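Local coordinates for protein putative esterase (Uncultured bacterium, PDB 7C4D) that probably hydrolyses carboxylic ester bonds, as an esterase of the alpha/beta hydrolase fold from a marine microorganism, at residues A[103-106]-A[111-114]; A[246-251]-A[257-262]. All blocks are in the same frame, centred on the assembly; numbering follows the deposited sequence. Where two conformers were deposited one is given.

How the interactions relate
Two short-range contacts of one alpha/beta hydrolase domain illustrate how helices pack against a shared central sheet in different settings. Interaction 1 is largely buried and lies inside a beta-alpha-beta unit, where the end of helix 97-108 meets the start of strand 113-119 through a phenylalanine ring, a threonine and a valine. Interaction 2 is only partly buried and sits at one edge of the sheet, strand 244-248, whose following turn meets the residues that join helices 255-258 and 260-270. There the isoleucine packing gives way to the chain of Gln259 nearer the surface. Neither contact has a hydrogen bond across its segments. Their centres are 25 Å apart, and the two do not touch.

Interaction 1: residues A[103-106]-A[111-114]; sequences MWFT and DKVK. With EDO (1,2-ethanediol), chain B.
Val113 sets its CG2 methyl against two neighbouring residues of the preceding helix, Phe105 and Thr106. The methyl lies 3.6 Å from Phe105 CE2, and the valine and phenylalanine side chains run past one another in opposite directions. With CG anti to the backbone N (chi1 172°), Phe105 carries its ring along toward the 111-114 segment, although its CB does not point there. Farther out on the ring, Phe105 CZ is 3.9 Å from Lys112 CB; both aliphatic partners approach obliquely. This is the return corner of a beta-alpha-beta crossover: strand 90-95 leads into helix 97-108, and the chain then turns back into strand 113-119 of the same sheet. Helix 71-84 and Ile92 of strand 90-95 also touch the Phe105 ring, which is thereby buried.

Thr106 touches the same methyl, its side chain crossing that of Val113 at about a right angle, with OG1 3.6 Å from Val113 CG2 and 3.9 Å from Val113 CG1. Its hydroxyl is turned back along its own helix and hydrogen-bonds Ala102 O, so a buried polar atom is satisfied while it packs against a hydrocarbon group. Lys112 contributes only the root of its chain: bends at chi2 and chi3 lead the amino group away from the ring to hydrogen-bond Glu88 O. A 1,2-ethanediol, probably from the crystallisation liquor, has its O2 2.8 Å from Val113 O and also hydrogen-bonds Pro110 O.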
loop_
_atom_site.group_PDB
_atom_site.type_symbol
_atom_site.label_atom_id
_atom_site.label_comp_id
_atom_site.label_asym_id
_atom_site.label_seq_id
_atom_site.Cartn_x
_atom_site.Cartn_y
_atom_site.Cartn_z
ATOM N N MET A 103 4.907 7.597 -5.011
ATOM C CA MET A 103 5.082 8.415 -6.202
ATOM C C MET A 103 4.878 9.908 -5.888
ATOM O O MET A 103 5.729 10.711 -6.283
ATOM C CB MET A 103 4.143 7.947 -7.310
ATOM C CG MET A 103 4.607 6.691 -7.975
ATOM S SD MET A 103 3.629 6.332 -9.436
ATOM C CE MET A 103 2.150 5.588 -8.735
ATOM N N TRP A 104 3.823 10.249 -5.105
ATOM C CA TRP A 104 3.584 11.619 -4.637
ATOM C C TRP A 104 4.806 12.141 -3.896
ATOM O O TRP A 104 5.340 13.184 -4.263
ATOM C CB TRP A 104 2.346 11.707 -3.730
ATOM C CG TRP A 104 1.097 12.104 -4.449
ATOM C CD1 TRP A 104 0.328 11.319 -5.256
ATOM C CD2 TRP A 104 0.478 13.404 -4.438
ATOM N NE1 TRP A 104 -0.735 12.032 -5.742
ATOM C CE2 TRP A 104 -0.670 13.315 -5.256
ATOM C CE3 TRP A 104 0.768 14.618 -3.802
ATOM C CZ2 TRP A 104 -1.519 14.407 -5.463
ATOM C CZ3 TRP A 104 -0.071 15.694 -4.011
ATOM C CH2 TRP A 104 -1.196 15.589 -4.832
ATOM N N PHE A 105 5.243 11.383 -2.869
ATOM C CA PHE A 105 6.398 11.757 -2.067
ATOM C C PHE A 105 7.670 11.950 -2.899
ATOM O O PHE A 105 8.440 12.868 -2.620
ATOM C CB PHE A 105 6.600 10.843 -0.850
ATOM C CG PHE A 105 7.905 11.108 -0.136
ATOM C CD1 PHE A 105 7.985 12.054 0.885
ATOM C CD2 PHE A 105 9.069 10.428 -0.500
ATOM C CE1 PHE A 105 9.209 12.341 1.483
ATOM C CE2 PHE A 105 10.284 10.696 0.122
ATOM C CZ PHE A 105 10.348 11.649 1.110
ATOM N N THR A 106 7.891 11.067 -3.886
ATOM C CA THR A 106 9.117 11.030 -4.678
ATOM C C THR A 106 9.194 12.244 -5.618
ATOM O O THR A 106 10.259 12.831 -5.781
ATOM C CB THR A 106 9.191 9.710 -5.480
ATOM O OG1 THR A 106 9.325 8.633 -4.543
ATOM C CG2 THR A 106 10.315 9.660 -6.497
ATOM N N ASP A 111 14.995 14.218 -3.992
ATOM C CA ASP A 111 16.347 14.304 -3.470
ATOM C C ASP A 111 16.479 13.372 -2.267
ATOM O O ASP A 111 17.580 13.003 -1.882
ATOM C CB ASP A 111 16.674 15.752 -3.089
ATOM C CG ASP A 111 15.777 16.281 -1.977
ATOM O OD1 ASP A 111 14.525 16.350 -2.166
ATOM O OD2 ASP A 111 16.318 16.573 -0.918
ATOM N N LYS A 112 15.342 13.013 -1.661
ATOM C CA LYS A 112 15.307 12.067 -0.560
ATOM C C LYS A 112 15.109 10.614 -1.033
ATOM O O LYS A 112 15.079 9.695 -0.207
ATOM C CB LYS A 112 14.134 12.382 0.368
ATOM C CG LYS A 112 13.928 13.844 0.747
ATOM C CD LYS A 112 14.969 14.404 1.699
ATOM C CE LYS A 112 15.132 13.620 2.982
ATOM N NZ LYS A 112 16.408 13.946 3.668
ATOM N N VAL A 113 14.945 10.378 -2.340
ATOM C CA VAL A 113 14.676 9.013 -2.755
ATOM C C VAL A 113 15.817 8.458 -3.597
ATOM O O VAL A 113 16.184 9.061 -4.590
ATOM C CB VAL A 113 13.342 8.936 -3.506
ATOM C CG1 VAL A 113 12.995 7.499 -3.880
ATOM C CG2 VAL A 113 12.214 9.559 -2.692
ATOM N N LYS A 114 16.323 7.278 -3.243
ATOM C CA LYS A 114 17.396 6.701 -4.032
ATOM C C LYS A 114 16.784 5.937 -5.193
ATOM O O LYS A 114 17.157 6.160 -6.325
ATOM C CB LYS A 114 18.280 5.753 -3.216
ATOM C CG LYS A 114 18.937 6.333 -1.971
ATOM C CD LYS A 114 19.416 5.241 -1.036
ATOM C CE LYS A 114 20.195 5.717 0.175
ATOM N NZ LYS A 114 21.602 6.038 -0.164
HETATM C C1 EDO B . 19.604 10.418 -3.663
HETATM O O1 EDO B . 20.205 9.344 -4.387
HETATM C C2 EDO B . 19.119 11.453 -4.603
HETATM O O2 EDO B . 17.830 11.233 -5.173
#

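Interaction 2: residues A[246-251]-A[257-262]; sequences VTIPGA and AQQPKI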
loop_
_atom_site.group_PDB
_atom_site.type_symbol
_atom_site.label_atom_id
_atom_site.label_comp_id
_atom_site.label_asym_id
_atom_site.label_seq_id
_atom_site.Cartn_x
_atom_site.Cartn_y
_atom_site.Cartn_z
ATOM N N VAL A 246 7.968 -4.465 -15.210
ATOM C CA VAL A 246 8.256 -5.881 -15.157
ATOM C C VAL A 246 6.969 -6.573 -14.725
ATOM O O VAL A 246 6.367 -6.192 -13.724
ATOM C CB VAL A 246 9.437 -6.161 -14.201
ATOM C CG1 VAL A 246 9.493 -7.600 -13.724
ATOM C CG2 VAL A 246 10.786 -5.736 -14.779
ATOM N N THR A 247 6.569 -7.597 -15.488
ATOM C CA THR A 247 5.395 -8.410 -15.197
ATOM C C THR A 247 5.809 -9.683 -14.465
ATOM O O THR A 247 6.606 -10.460 -14.990
ATOM C CB THR A 247 4.619 -8.687 -16.490
ATOM O OG1 THR A 247 4.175 -7.416 -16.977
ATOM C CG2 THR A 247 3.451 -9.626 -16.314
ATOM N N ILE A 248 5.294 -9.870 -13.238
ATOM C CA ILE A 248 5.492 -11.114 -12.503
ATOM C C ILE A 248 4.448 -12.112 -12.998
ATOM O O ILE A 248 3.258 -11.874 -12.774
ATOM C CB ILE A 248 5.335 -10.886 -10.990
ATOM C CG1 ILE A 248 6.358 -9.885 -10.445
ATOM C CG2 ILE A 248 5.330 -12.203 -10.228
ATOM C CD1 ILE A 248 6.284 -9.683 -8.942
ATOM N N PRO A 249 4.847 -13.227 -13.672
ATOM C CA PRO A 249 3.902 -14.253 -14.144
ATOM C C PRO A 249 3.015 -14.882 -13.068
ATOM O O PRO A 249 3.475 -15.186 -11.971
ATOM C CB PRO A 249 4.775 -15.397 -14.676
ATOM C CG PRO A 249 6.153 -15.099 -14.124
ATOM C CD PRO A 249 6.237 -13.591 -13.985
ATOM N N GLY A 250 1.724 -15.042 -13.388
ATOM C CA GLY A 250 0.817 -15.803 -12.548
ATOM C C GLY A 250 0.473 -15.109 -11.235
ATOM O O GLY A 250 0.062 -15.775 -10.291
ATOM N N ALA A 251 0.621 -13.775 -11.181
ATOM C CA ALA A 251 0.222 -13.065 -9.980
ATOM C C ALA A 251 -0.792 -11.979 -10.310
ATOM O O ALA A 251 -0.784 -11.430 -11.414
ATOM C CB ALA A 251 1.426 -12.546 -9.249
ATOM N N ALA A 257 2.317 -11.365 -2.055
ATOM C CA ALA A 257 1.797 -12.414 -1.197
ATOM C C ALA A 257 1.680 -13.697 -2.013
ATOM O O ALA A 257 1.951 -14.767 -1.493
ATOM C CB ALA A 257 0.466 -12.002 -0.632
ATOM N N GLN A 258 1.328 -13.572 -3.299
ATOM C CA GLN A 258 1.100 -14.723 -4.170
ATOM C C GLN A 258 2.409 -15.290 -4.729
ATOM O O GLN A 258 2.558 -16.500 -4.805
ATOM C CB GLN A 258 0.134 -14.381 -5.306
ATOM C CG GLN A 258 -1.272 -14.062 -4.795
ATOM C CD GLN A 258 -2.204 -13.616 -5.895
ATOM O OE1 GLN A 258 -2.863 -14.427 -6.537
ATOM N NE2 GLN A 258 -2.265 -12.313 -6.122
ATOM N N GLN A 259 3.355 -14.421 -5.111
ATOM C CA GLN A 259 4.608 -14.837 -5.714
ATOM C C GLN A 259 5.780 -14.168 -4.995
ATOM O O GLN A 259 6.549 -13.456 -5.634
ATOM C CB GLN A 259 4.621 -14.444 -7.191
ATOM C CG GLN A 259 3.545 -15.131 -8.022
ATOM C CD GLN A 259 3.841 -16.602 -8.238
ATOM O OE1 GLN A 259 4.989 -17.042 -8.242
ATOM N NE2 GLN A 259 2.794 -17.391 -8.409
ATOM N N PRO A 260 5.968 -14.365 -3.665
ATOM C CA PRO A 260 6.968 -13.615 -2.911
ATOM C C PRO A 260 8.408 -13.817 -3.375
ATOM O O PRO A 260 9.203 -12.875 -3.335
ATOM C CB PRO A 260 6.786 -14.022 -1.446
ATOM C CG PRO A 260 5.999 -15.315 -1.509
ATOM C CD PRO A 260 5.199 -15.266 -2.796
ATOM N N LYS A 261 8.717 -15.033 -3.836
ATOM C CA LYS A 261 10.061 -15.385 -4.252
ATOM C C LYS A 261 10.416 -14.535 -5.463
ATOM O O LYS A 261 11.496 -13.969 -5.519
ATOM C CB LYS A 261 10.159 -16.880 -4.599
ATOM C CG LYS A 261 11.549 -17.373 -4.983
ATOM C CD LYS A 261 11.582 -18.805 -5.526
ATOM C CE LYS A 261 12.908 -19.231 -6.136
ATOM N NZ LYS A 261 13.960 -19.485 -5.118
ATOM N N ILE A 262 9.510 -14.467 -6.442
ATOM C CA ILE A 262 9.775 -13.638 -7.606
ATOM C C ILE A 262 9.744 -12.142 -7.216
ATOM O O ILE A 262 10.425 -11.326 -7.835
ATOM C CB ILE A 262 8.839 -13.995 -8.770
ATOM C CG1 ILE A 262 8.920 -15.485 -9.160
ATOM C CG2 ILE A 262 9.065 -13.068 -9.957
ATOM C CD1 ILE A 262 8.157 -15.829 -10.437
#
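Ile248 overlaps two side chains with a single methyl, its CG2, which lies 3.8 Å from Gln259 CB and also 3.8 Å from Ile262 CG2. Ile248 ends an edge strand, 244-248, of the alpha/beta hydrolase sheet, and a type II beta turn, Ile248 to Ala251, carries the chain off it. Gly250 has a positive phi of 71°, which favours glycine in the turn. Across from this turn, helix 255-258 ends and helix 260-270 begins, with Gln259 at the N-cap position of the second.

The two isoleucine side chains lie alongside and point opposite ways. In both, CG2 stands anti to the backbone N, and these two branches make the contact between them. Farther out, Pro249 CG comes within 4.3 Å of Ile262 CD1, extending the apolar packing toward the surface.

Gln259 lays its aliphatic part over the turn, CG being 3.6 Å from Ala251 CB. A bend at chi2 (-72°) folds the chain so that its amide lies beside the turn's carbonyl oxygens without a hydrogen bond to them. Cut back to an alanine, this position would probably leave the Ala251 methyl without the CG contact and open a gap beside the turn. Backbone bonds from Ile248 and Ala251, and one from Gly250 N to the Glu223 carboxylate, tie this chain to strand 217-222 and the residues after it. Gln259 NE2 itself stands 3.7 Å from Gly250 O.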